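Side-chain contacts in putative oxidoreductase (Magnetospirillum magnetotacticum, PDB 3C1A), which probably catalyses an NAD-dependent oxidation or reduction, as a putative oxidoreductase that pairs an NAD-binding Rossmann fold with a GFO/IDH/MocA C-terminal domain: residues T212-S216 / T217-H221; L305-V308 / R309-A313; S59-R62 / S63-A67; A140-T143 / S144-P147; M278-T281 / R282-L286. All coordinates share one frame; numbering follows the deposited sequence.

Interaction 1 of 5, residues T212-S216 / T217-H221; sequences TLAFS and TVEAH
T212 meets two side chains of the neighbouring strand, H221 and E219. Its side chain lies beside that of H221, both pointing the same way, and OG1 comes 3.4 Å from H221 CD2, at the edge of the imidazole and in its plane. The methyl is set anti to the backbone N and heads for the glutamate, T212 CG2 standing 3.6 Å from E219 CD as the two side chains cross obliquely. H221 NE2 donates a weak hydrogen bond to E219 OE1 (2.9 Å), so the acid and the imidazole, which both touch this methyl, are tied to each other. A threonine fits here: beta-branched for a strand, with an apolar arm for its neighbours on a partly exposed face. Strands 204-215 and 218-225 form an antiparallel beta hairpin, closed by a type II' turn from F215 to V218, within the mixed sheet of the C-terminal domain. On the other face, A220 opposes L213 in a hydrogen-bonded pair, L213 N to A220 O and A220 N to L213 O both measuring 2.9 Å. F215 CE1 lies 4.2 Å from A220 CB, the methyl meeting the ring at its edge. F215 N donates to V218 O at 2.7 Å, and V218 N donates back to F215 O, closing the turn. F215, V218 and A220 pack against V180 or M184 of helix 168-184, which covers this apolar face.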
# COMPACT_ATOMS: atom_id res chain seq x y z
N THR A 212 12.19 -8.77 10.48
CA THR A 212 11.53 -9.65 11.44
C THR A 212 10.72 -8.84 12.43
O THR A 212 11.25 -7.96 13.10
CB THR A 212 12.52 -10.54 12.23
OG1 THR A 212 13.44 -11.16 11.33
CG2 THR A 212 11.74 -11.65 12.98
N LEU A 213 9.43 -9.16 12.49
CA LEU A 213 8.45 -8.52 13.37
C LEU A 213 7.91 -9.60 14.28
O LEU A 213 7.37 -10.59 13.79
CB LEU A 213 7.28 -7.94 12.55
CG LEU A 213 7.48 -6.64 11.73
CD1 LEU A 213 8.68 -6.72 10.82
CD2 LEU A 213 6.22 -6.28 10.94
N ALA A 214 8.09 -9.44 15.59
CA ALA A 214 7.64 -10.44 16.57
C ALA A 214 6.33 -10.05 17.24
O ALA A 214 6.13 -8.91 17.69
CB ALA A 214 8.74 -10.70 17.64
N PHE A 215 5.42 -11.01 17.30
CA PHE A 215 4.11 -10.84 17.91
C PHE A 215 3.95 -11.96 18.92
O PHE A 215 3.45 -13.02 18.61
CB PHE A 215 3.03 -10.96 16.87
CG PHE A 215 3.11 -9.94 15.79
CD1 PHE A 215 3.88 -10.17 14.66
CD2 PHE A 215 2.37 -8.77 15.89
CE1 PHE A 215 3.96 -9.23 13.66
CE2 PHE A 215 2.42 -7.83 14.87
CZ PHE A 215 3.22 -8.06 13.75
N SER A 216 4.39 -11.66 20.13
CA SER A 216 4.60 -12.64 21.19
C SER A 216 5.40 -13.81 20.64
O SER A 216 6.59 -13.64 20.32
CB SER A 216 3.28 -13.01 21.83
OG SER A 216 2.75 -11.86 22.46
N THR A 217 4.77 -14.98 20.48
CA THR A 217 5.48 -16.17 20.03
C THR A 217 5.47 -16.39 18.50
O THR A 217 5.95 -17.44 18.01
CB THR A 217 4.91 -17.43 20.70
OG1 THR A 217 3.56 -17.63 20.27
CG2 THR A 217 4.98 -17.30 22.23
N VAL A 218 4.95 -15.43 17.74
CA VAL A 218 4.74 -15.60 16.31
C VAL A 218 5.63 -14.57 15.62
O VAL A 218 5.57 -13.39 15.98
CB VAL A 218 3.26 -15.35 15.92
CG1 VAL A 218 3.06 -15.35 14.40
CG2 VAL A 218 2.35 -16.35 16.58
N GLU A 219 6.45 -15.01 14.67
CA GLU A 219 7.27 -14.07 13.89
C GLU A 219 6.79 -13.98 12.47
O GLU A 219 6.34 -14.97 11.90
CB GLU A 219 8.73 -14.48 13.87
CG GLU A 219 9.41 -14.25 15.18
CD GLU A 219 10.90 -14.39 15.10
OE1 GLU A 219 11.38 -15.10 14.19
OE2 GLU A 219 11.58 -13.76 15.94
N ALA A 220 6.89 -12.76 11.93
CA ALA A 220 6.65 -12.45 10.52
C ALA A 220 8.00 -12.09 9.97
O ALA A 220 8.71 -11.25 10.55
CB ALA A 220 5.68 -11.27 10.36
N HIS A 221 8.41 -12.77 8.91
CA HIS A 221 9.67 -12.48 8.19
C HIS A 221 9.33 -11.96 6.80
O HIS A 221 8.68 -12.63 5.97
CB HIS A 221 10.58 -13.70 8.06
CG HIS A 221 10.96 -14.33 9.37
ND1 HIS A 221 10.60 -15.62 9.71
CD2 HIS A 221 11.67 -13.86 10.42
CE1 HIS A 221 11.07 -15.90 10.91
NE2 HIS A 221 11.73 -14.86 11.36

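Interaction 2 of 5, residues L305-V308 / R309-A313; sequences LRVV and RVLGA
Two successive turns of the C-terminal helix 301-314 meet here, with V307 against L311 on one flank and the arginines R306 and R309 on another. Backbone bonds of the alpha-helical kind, four residues apart, run from R309 N to L305 O, V310 N to R306 O, L311 N to V307 O and G312 N to V308 O. Their lengths of 3.0 to 3.2 Å describe a regular helix. On the buried flank V307 and L311 lie side by side and point the same way, V307 CG1 reaching L311 CD1 at 3.8 Å. Branched apolar residues suit this position because L311 packs against helix 168-184, touching L169, W170 and A174, while V307 packs on H127. The arginines behave differently. R309 keeps CG anti to its backbone N (chi1 -179°) and bends at chi3, which folds its guanidinium back over the preceding turn, so that R309 NH1 lies 4.1 Å from R306 CG and R309 NH2 lies 4.4 Å from L305 CD1. The long aliphatic stem makes such a return possible while the charge stays on an exposed edge. The two guanidinium planes are only 20° apart, yet R306 NE remains 5.9 Å from R309 NH1. D187 probably eases this pairing of like charges: R306 NE forms a salt bridge with D187 OD1, and the R309 side chain touches the same aspartate. V310, buried against T191, brings its methyl CG2 to 3.4 Å from R306 O.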
# COMPACT_ATOMS: atom_id res chain seq x y z
N LEU A 305 0.14 5.24 9.76
CA LEU A 305 1.02 5.73 10.82
C LEU A 305 1.80 4.58 11.49
O LEU A 305 3.03 4.67 11.73
CB LEU A 305 0.23 6.57 11.82
CG LEU A 305 0.89 6.93 13.16
CD1 LEU A 305 2.23 7.65 13.01
CD2 LEU A 305 -0.07 7.79 13.91
N ARG A 306 1.10 3.50 11.79
CA ARG A 306 1.71 2.36 12.48
C ARG A 306 2.77 1.69 11.59
O ARG A 306 3.78 1.23 12.09
CB ARG A 306 0.64 1.35 12.89
CG ARG A 306 -0.33 1.87 13.93
CD ARG A 306 -1.59 1.01 13.99
NE ARG A 306 -1.25 -0.39 14.18
CZ ARG A 306 -1.98 -1.43 13.78
NH1 ARG A 306 -3.17 -1.25 13.23
NH2 ARG A 306 -1.54 -2.66 14.00
N VAL A 307 2.50 1.63 10.27
CA VAL A 307 3.47 1.12 9.26
C VAL A 307 4.73 1.99 9.27
O VAL A 307 5.84 1.45 9.20
CB VAL A 307 2.92 1.16 7.85
CG1 VAL A 307 4.02 0.90 6.83
CG2 VAL A 307 1.67 0.16 7.70
N VAL A 308 4.55 3.32 9.28
CA VAL A 308 5.68 4.26 9.36
C VAL A 308 6.51 4.05 10.62
O VAL A 308 7.76 4.16 10.61
CB VAL A 308 5.24 5.75 9.24
CG1 VAL A 308 6.38 6.73 9.63
CG2 VAL A 308 4.80 6.10 7.83
N ARG A 309 5.83 3.74 11.71
CA ARG A 309 6.54 3.50 12.98
C ARG A 309 7.45 2.28 12.89
O ARG A 309 8.61 2.32 13.27
CB ARG A 309 5.56 3.35 14.15
CG ARG A 309 6.31 3.13 15.48
CD ARG A 309 5.41 3.09 16.68
NE ARG A 309 4.70 4.35 16.87
CZ ARG A 309 3.40 4.52 16.65
NH1 ARG A 309 2.65 3.52 16.22
NH2 ARG A 309 2.86 5.71 16.86
N VAL A 310 6.95 1.21 12.31
CA VAL A 310 7.70 -0.02 12.19
C VAL A 310 8.87 0.19 11.21
O VAL A 310 9.96 -0.32 11.42
CB VAL A 310 6.81 -1.18 11.66
CG1 VAL A 310 7.66 -2.40 11.32
CG2 VAL A 310 5.70 -1.54 12.62
N LEU A 311 8.62 0.89 10.10
CA LEU A 311 9.66 1.04 9.10
C LEU A 311 10.84 1.82 9.68
O LEU A 311 12.00 1.46 9.45
CB LEU A 311 9.12 1.72 7.86
CG LEU A 311 8.18 0.83 7.07
CD1 LEU A 311 7.61 1.63 5.96
CD2 LEU A 311 8.98 -0.39 6.58
N GLY A 312 10.53 2.86 10.45
CA GLY A 312 11.56 3.63 11.15
C GLY A 312 12.34 2.82 12.17
O GLY A 312 13.55 3.03 12.32
N ALA A 313 11.67 1.88 12.85
CA ALA A 313 12.34 0.91 13.76
C ALA A 313 13.30 -0.07 13.05
O ALA A 313 14.16 -0.65 13.70
CB ALA A 313 11.30 0.12 14.55

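Interaction 3 of 5, residues S59-R62 / S63-A67; sequences SDWR and SVVSA
S63 follows directly on D60, W61 and R62, and its N donates to D60 O at 3.1 Å. D60 does more with its side chain: OD1 accepts from R62 N at 3.0 Å, a capping bond for the start of helix 62-65, and forms a salt bridge with R62 NH1, its hydrogen bond long and weak at 3.3 Å. A short acid that can turn back on the chain is apt before a helix, whose first N-H groups lack partners in the preceding turn. R62, extended from CG to NE, lays its guanidinium against the indole, with W61 CZ2 over the centre of the guanidinium, 3.6 Å above its plane, while D60 OD1 meets the guanidinium edge. V64 comes next, its N bound to W61 O at 2.9 Å. V65 N reaches that oxygen in only a weak bond, but its methyl CG1, set beside the backbone N (chi1 -46°), lies 4.2 Å from W61 CE3, at the indole edge. S66 N closes the helix on R62 O at 3.0 Å, and this oxygen also accepts from a water. The helix belongs to the Rossmann-type domain and follows strand 56-58, one of the two edge strands of the parallel sheet. V64 packs on A14 and I16 of strand 11-17 and on R39 and A41 of strand 35-42, while W61 lies against I85 and A88 of helix 82-91.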
# COMPACT_ATOMS: atom_id res chain seq x y z
N SER A 59 -0.62 23.57 -12.76
CA SER A 59 0.79 23.46 -12.51
C SER A 59 1.00 23.48 -10.99
O SER A 59 1.91 22.81 -10.48
CB SER A 59 1.52 24.60 -13.20
OG SER A 59 1.40 25.78 -12.43
N ASP A 60 0.15 24.22 -10.27
CA ASP A 60 0.28 24.38 -8.81
C ASP A 60 -0.69 23.49 -8.05
O ASP A 60 -1.90 23.65 -8.22
CB ASP A 60 0.03 25.85 -8.45
CG ASP A 60 0.53 26.23 -7.07
OD1 ASP A 60 0.55 25.39 -6.13
OD2 ASP A 60 0.91 27.41 -6.93
N TRP A 61 -0.17 22.58 -7.20
CA TRP A 61 -1.02 21.67 -6.44
C TRP A 61 -2.00 22.43 -5.56
O TRP A 61 -3.10 21.93 -5.31
CB TRP A 61 -0.22 20.63 -5.60
CG TRP A 61 0.69 21.18 -4.52
CD1 TRP A 61 1.99 21.45 -4.65
CD2 TRP A 61 0.35 21.51 -3.15
NE1 TRP A 61 2.50 21.95 -3.48
CE2 TRP A 61 1.52 21.98 -2.54
CE3 TRP A 61 -0.82 21.43 -2.40
CZ2 TRP A 61 1.55 22.40 -1.21
CZ3 TRP A 61 -0.80 21.84 -1.11
CH2 TRP A 61 0.39 22.30 -0.51
N ARG A 62 -1.61 23.62 -5.08
CA ARG A 62 -2.48 24.43 -4.24
C ARG A 62 -3.83 24.75 -4.89
O ARG A 62 -4.84 24.89 -4.18
CB ARG A 62 -1.78 25.71 -3.82
CG ARG A 62 -0.65 25.45 -2.87
CD ARG A 62 0.13 26.71 -2.55
NE ARG A 62 1.30 26.40 -1.75
CZ ARG A 62 2.43 25.85 -2.22
NH1 ARG A 62 2.55 25.53 -3.50
NH2 ARG A 62 3.44 25.60 -1.38
N SER A 63 -3.84 24.89 -6.21
CA SER A 63 -5.10 25.15 -6.92
C SER A 63 -6.04 23.95 -6.91
O SER A 63 -7.26 24.10 -7.09
CB SER A 63 -4.83 25.57 -8.35
OG SER A 63 -3.99 26.73 -8.38
N VAL A 64 -5.49 22.76 -6.74
CA VAL A 64 -6.35 21.57 -6.62
C VAL A 64 -7.08 21.59 -5.29
O VAL A 64 -8.28 21.37 -5.25
CB VAL A 64 -5.57 20.27 -6.81
CG1 VAL A 64 -6.43 19.08 -6.40
CG2 VAL A 64 -5.14 20.18 -8.27
N VAL A 65 -6.37 21.90 -4.20
CA VAL A 65 -6.99 21.91 -2.86
C VAL A 65 -7.87 23.15 -2.58
O VAL A 65 -8.71 23.13 -1.69
CB VAL A 65 -5.96 21.71 -1.68
CG1 VAL A 65 -4.94 20.54 -1.97
CG2 VAL A 65 -5.24 22.97 -1.33
N SER A 66 -7.67 24.22 -3.34
CA SER A 66 -8.53 25.40 -3.22
C SER A 66 -9.76 25.34 -4.10
O SER A 66 -10.55 26.28 -4.12
CB SER A 66 -7.78 26.68 -3.56
OG SER A 66 -6.68 26.85 -2.69
N ALA A 67 -9.92 24.24 -4.84
CA ALA A 67 -10.93 24.11 -5.87
C ALA A 67 -12.26 23.84 -5.21
O ALA A 67 -12.34 22.92 -4.39
CB ALA A 67 -10.56 22.96 -6.82
O HOH W 1 -4.75 26.02 -1.50

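Interaction 4 of 5, residues A140-T143 / S144-P147; sequences ADLT and SIGP
L142 and I145 form the packed side of this short turn, their side chains crossing at an angle with L142 CD2 4.1 Å from I145 CD1. Both also rest on V236 of strand 229-238, so two branched aliphatics suit the side turned to the sheet of the C-terminal domain. I145 holds CG1 between its backbone N and carbonyl carbon (chi1 65°), which brings this atom to 3.3 Å from L142 O. The backbone beneath is weakly bonded: I145 N reaches L142 O at 3.2 Å and G146 N reaches T143 O at 3.1 Å, each bond spanning three residues.

The other side is polar and looser. S144 sits near D141; its N makes only a weak bond to D141 O, and the hydroxyl gives no settled one. T143 is exposed, as suits a polar residue. G146 leaves the helix with a positive phi of 72°, a conformation glycine takes easily, and turns the chain toward P147 and strand 148-158.

A water donates to both L142 O, at 3.0 Å, and G146 O, at 2.7 Å. L142 O is thus gripped by I145 N, the water and, weakly, G146 N, while T143 O takes the better bond of G146 N. The turn therefore depends on several modest bonds plus the apolar pair, and the weak or unsettled serine bonds hold their side only loosely.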
# COMPACT_ATOMS: atom_id res chain seq x y z
N ALA A 140 -10.71 -14.19 5.07
CA ALA A 140 -11.99 -14.89 5.27
C ALA A 140 -11.84 -16.38 5.60
O ALA A 140 -12.76 -16.98 6.22
CB ALA A 140 -12.90 -14.72 4.04
N ASP A 141 -10.73 -16.98 5.17
CA ASP A 141 -10.44 -18.41 5.37
C ASP A 141 -9.43 -18.73 6.48
O ASP A 141 -8.93 -19.84 6.55
CB ASP A 141 -9.97 -19.03 4.06
CG ASP A 141 -11.10 -19.72 3.31
OD1 ASP A 141 -12.05 -19.01 2.91
OD2 ASP A 141 -11.06 -20.96 3.16
N LEU A 142 -9.17 -17.79 7.35
CA LEU A 142 -8.16 -17.97 8.40
C LEU A 142 -8.54 -19.04 9.43
O LEU A 142 -7.66 -19.73 9.94
CB LEU A 142 -7.84 -16.63 9.08
CG LEU A 142 -6.73 -15.74 8.49
CD1 LEU A 142 -6.70 -14.42 9.20
CD2 LEU A 142 -5.36 -16.40 8.59
N THR A 143 -9.83 -19.22 9.73
CA THR A 143 -10.23 -20.28 10.68
C THR A 143 -9.79 -21.66 10.22
O THR A 143 -9.43 -22.50 11.03
CB THR A 143 -11.78 -20.33 10.92
OG1 THR A 143 -12.26 -19.04 11.27
CG2 THR A 143 -12.13 -21.31 12.05
N SER A 144 -9.83 -21.89 8.91
CA SER A 144 -9.44 -23.16 8.32
C SER A 144 -8.05 -23.61 8.76
O SER A 144 -7.84 -24.79 9.02
CB SER A 144 -9.48 -23.08 6.80
OG SER A 144 -10.74 -22.64 6.34
N ILE A 145 -7.11 -22.67 8.86
CA ILE A 145 -5.72 -23.03 9.17
C ILE A 145 -5.42 -22.99 10.68
O ILE A 145 -4.34 -23.34 11.10
CB ILE A 145 -4.71 -22.19 8.35
CG1 ILE A 145 -4.77 -20.70 8.68
CG2 ILE A 145 -4.98 -22.42 6.84
CD1 ILE A 145 -3.41 -19.95 8.49
N GLY A 146 -6.37 -22.54 11.49
CA GLY A 146 -6.17 -22.51 12.92
C GLY A 146 -5.20 -21.46 13.40
O GLY A 146 -4.68 -20.62 12.64
N PRO A 147 -4.89 -21.50 14.68
CA PRO A 147 -4.00 -20.48 15.20
C PRO A 147 -2.69 -20.30 14.37
O PRO A 147 -2.03 -21.28 13.98
CB PRO A 147 -3.74 -20.95 16.62
CG PRO A 147 -4.99 -21.70 16.97
CD PRO A 147 -5.35 -22.43 15.73
O HOH W 2 -5.88 -18.28 11.94

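Interaction 5 of 5, residues M278-T281 / R282-L286; sequences MPLT and RAVRL
L280 lies alongside V284, both side chains pointing the same way, with L280 CD1 4.1 Å from V284 CG2. The pair stands on the first turns of helix 279-290; L280 also packs on Y25 and V284 on L32, apolar neighbours that suit aliphatic side chains, and both touch T28. L280 CG is anti to the backbone N (chi1 -179°), which carries the leucine branches along the helix toward the valine. Beneath them V284 N donates to L280 O almost straight, at 3.1 Å and 177°. M278, a selenomethionine, occupies the N-cap position, and its O accepts from R282 N at 2.9 Å. P279 follows, well placed because the first turn asks for no N-H from it; its ring lies near a tetraethylene glycol, probably from the crystallisation liquor. A283, small enough for a buried position, donates from N to P279 O at 2.9 Å. R282 forms a salt bridge with E136, and its NH1 meets the R285 guanidinium at its edge, in plane. E277, salt-bridged to R285 NE and in a long, weak ion pair with R282 NH1, probably offsets these like charges. Nearer the backbone, R285 CB lies 3.2 Å from T281 O, the oxygen that accepts from R285 N at 2.8 Å.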
# COMPACT_ATOMS: atom_id res chain seq x y z
N MSE A 278 -9.51 -5.76 -9.95
CA MSE A 278 -8.15 -5.33 -9.71
C MSE A 278 -8.00 -4.56 -8.40
O MSE A 278 -8.83 -3.74 -8.05
CB MSE A 278 -7.60 -4.53 -10.87
CG MSE A 278 -6.83 -5.44 -11.79
SE MSE A 278 -5.74 -4.33 -12.81
CE MSE A 278 -6.98 -3.69 -13.77
N PRO A 279 -6.95 -4.87 -7.63
CA PRO A 279 -6.83 -4.15 -6.37
C PRO A 279 -6.93 -2.63 -6.46
O PRO A 279 -7.66 -2.03 -5.67
CB PRO A 279 -5.45 -4.58 -5.85
CG PRO A 279 -5.25 -5.94 -6.45
CD PRO A 279 -5.90 -5.88 -7.80
N LEU A 280 -6.22 -2.00 -7.40
CA LEU A 280 -6.26 -0.54 -7.48
C LEU A 280 -7.64 -0.04 -7.88
O LEU A 280 -8.08 1.02 -7.44
CB LEU A 280 -5.20 0.00 -8.43
CG LEU A 280 -5.09 1.51 -8.61
CD1 LEU A 280 -4.78 2.15 -7.29
CD2 LEU A 280 -4.01 1.83 -9.66
N THR A 281 -8.32 -0.77 -8.74
CA THR A 281 -9.68 -0.42 -9.08
C THR A 281 -10.54 -0.45 -7.82
O THR A 281 -11.29 0.49 -7.57
CB THR A 281 -10.24 -1.32 -10.18
OG1 THR A 281 -9.43 -1.19 -11.37
CG2 THR A 281 -11.67 -0.96 -10.47
N ARG A 282 -10.38 -1.49 -7.00
CA ARG A 282 -11.08 -1.60 -5.73
C ARG A 282 -10.80 -0.48 -4.78
O ARG A 282 -11.73 0.05 -4.19
CB ARG A 282 -10.73 -2.91 -5.04
CG ARG A 282 -11.61 -3.25 -3.84
CD ARG A 282 -11.55 -4.75 -3.60
NE ARG A 282 -12.25 -5.09 -2.38
CZ ARG A 282 -13.48 -5.57 -2.33
NH1 ARG A 282 -14.18 -5.78 -3.44
NH2 ARG A 282 -14.02 -5.84 -1.16
N ALA A 283 -9.52 -0.13 -4.62
CA ALA A 283 -9.10 0.99 -3.75
C ALA A 283 -9.78 2.32 -4.09
O ALA A 283 -10.35 2.98 -3.22
CB ALA A 283 -7.58 1.15 -3.82
N VAL A 284 -9.67 2.72 -5.36
CA VAL A 284 -10.28 3.95 -5.85
C VAL A 284 -11.84 3.87 -5.89
O VAL A 284 -12.53 4.84 -5.58
CB VAL A 284 -9.70 4.31 -7.25
CG1 VAL A 284 -10.32 5.59 -7.79
CG2 VAL A 284 -8.18 4.44 -7.16
N ARG A 285 -12.40 2.74 -6.28
CA ARG A 285 -13.87 2.58 -6.23
C ARG A 285 -14.41 2.75 -4.81
O ARG A 285 -15.31 3.55 -4.58
CB ARG A 285 -14.30 1.24 -6.81
CG ARG A 285 -15.82 1.06 -6.90
CD ARG A 285 -16.22 -0.31 -7.41
NE ARG A 285 -15.59 -1.38 -6.67
CZ ARG A 285 -16.04 -1.87 -5.53
NH1 ARG A 285 -17.17 -1.40 -5.00
NH2 ARG A 285 -15.37 -2.84 -4.93
N LEU A 286 -13.87 1.99 -3.87
CA LEU A 286 -14.26 2.11 -2.47
C LEU A 286 -14.03 3.50 -1.90
O LEU A 286 -14.91 4.05 -1.23
CB LEU A 286 -13.52 1.08 -1.62
CG LEU A 286 -13.97 -0.36 -1.88
CD1 LEU A 286 -13.07 -1.29 -1.03
CD2 LEU A 286 -15.47 -0.54 -1.61

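Along the chain the order is interaction 3, 4, 1, 5, 2. Interaction 3 belongs to the Rossmann domain, whereas interaction 1 is a hairpin within the mixed sheet of the C-terminal domain and interaction 4 a short helix packed on it, their centres about 18 Å apart. Interactions 3 and 4 lie on opposite sides of the chain's centre, about 47 Å between centres. Interactions 5 and 2 sit on the last two helices, which follow each other in sequence: 279-290 returns to the Rossmann side, packing on helix 25-31 and strand 123-126, while 301-314 contacts both helix 106-119 and helix 168-184. Interactions 1 and 2 touch, L213 CD2 meeting V310 CG1 at 4.2 Å. The C-terminal part of the chain thus links the two domains.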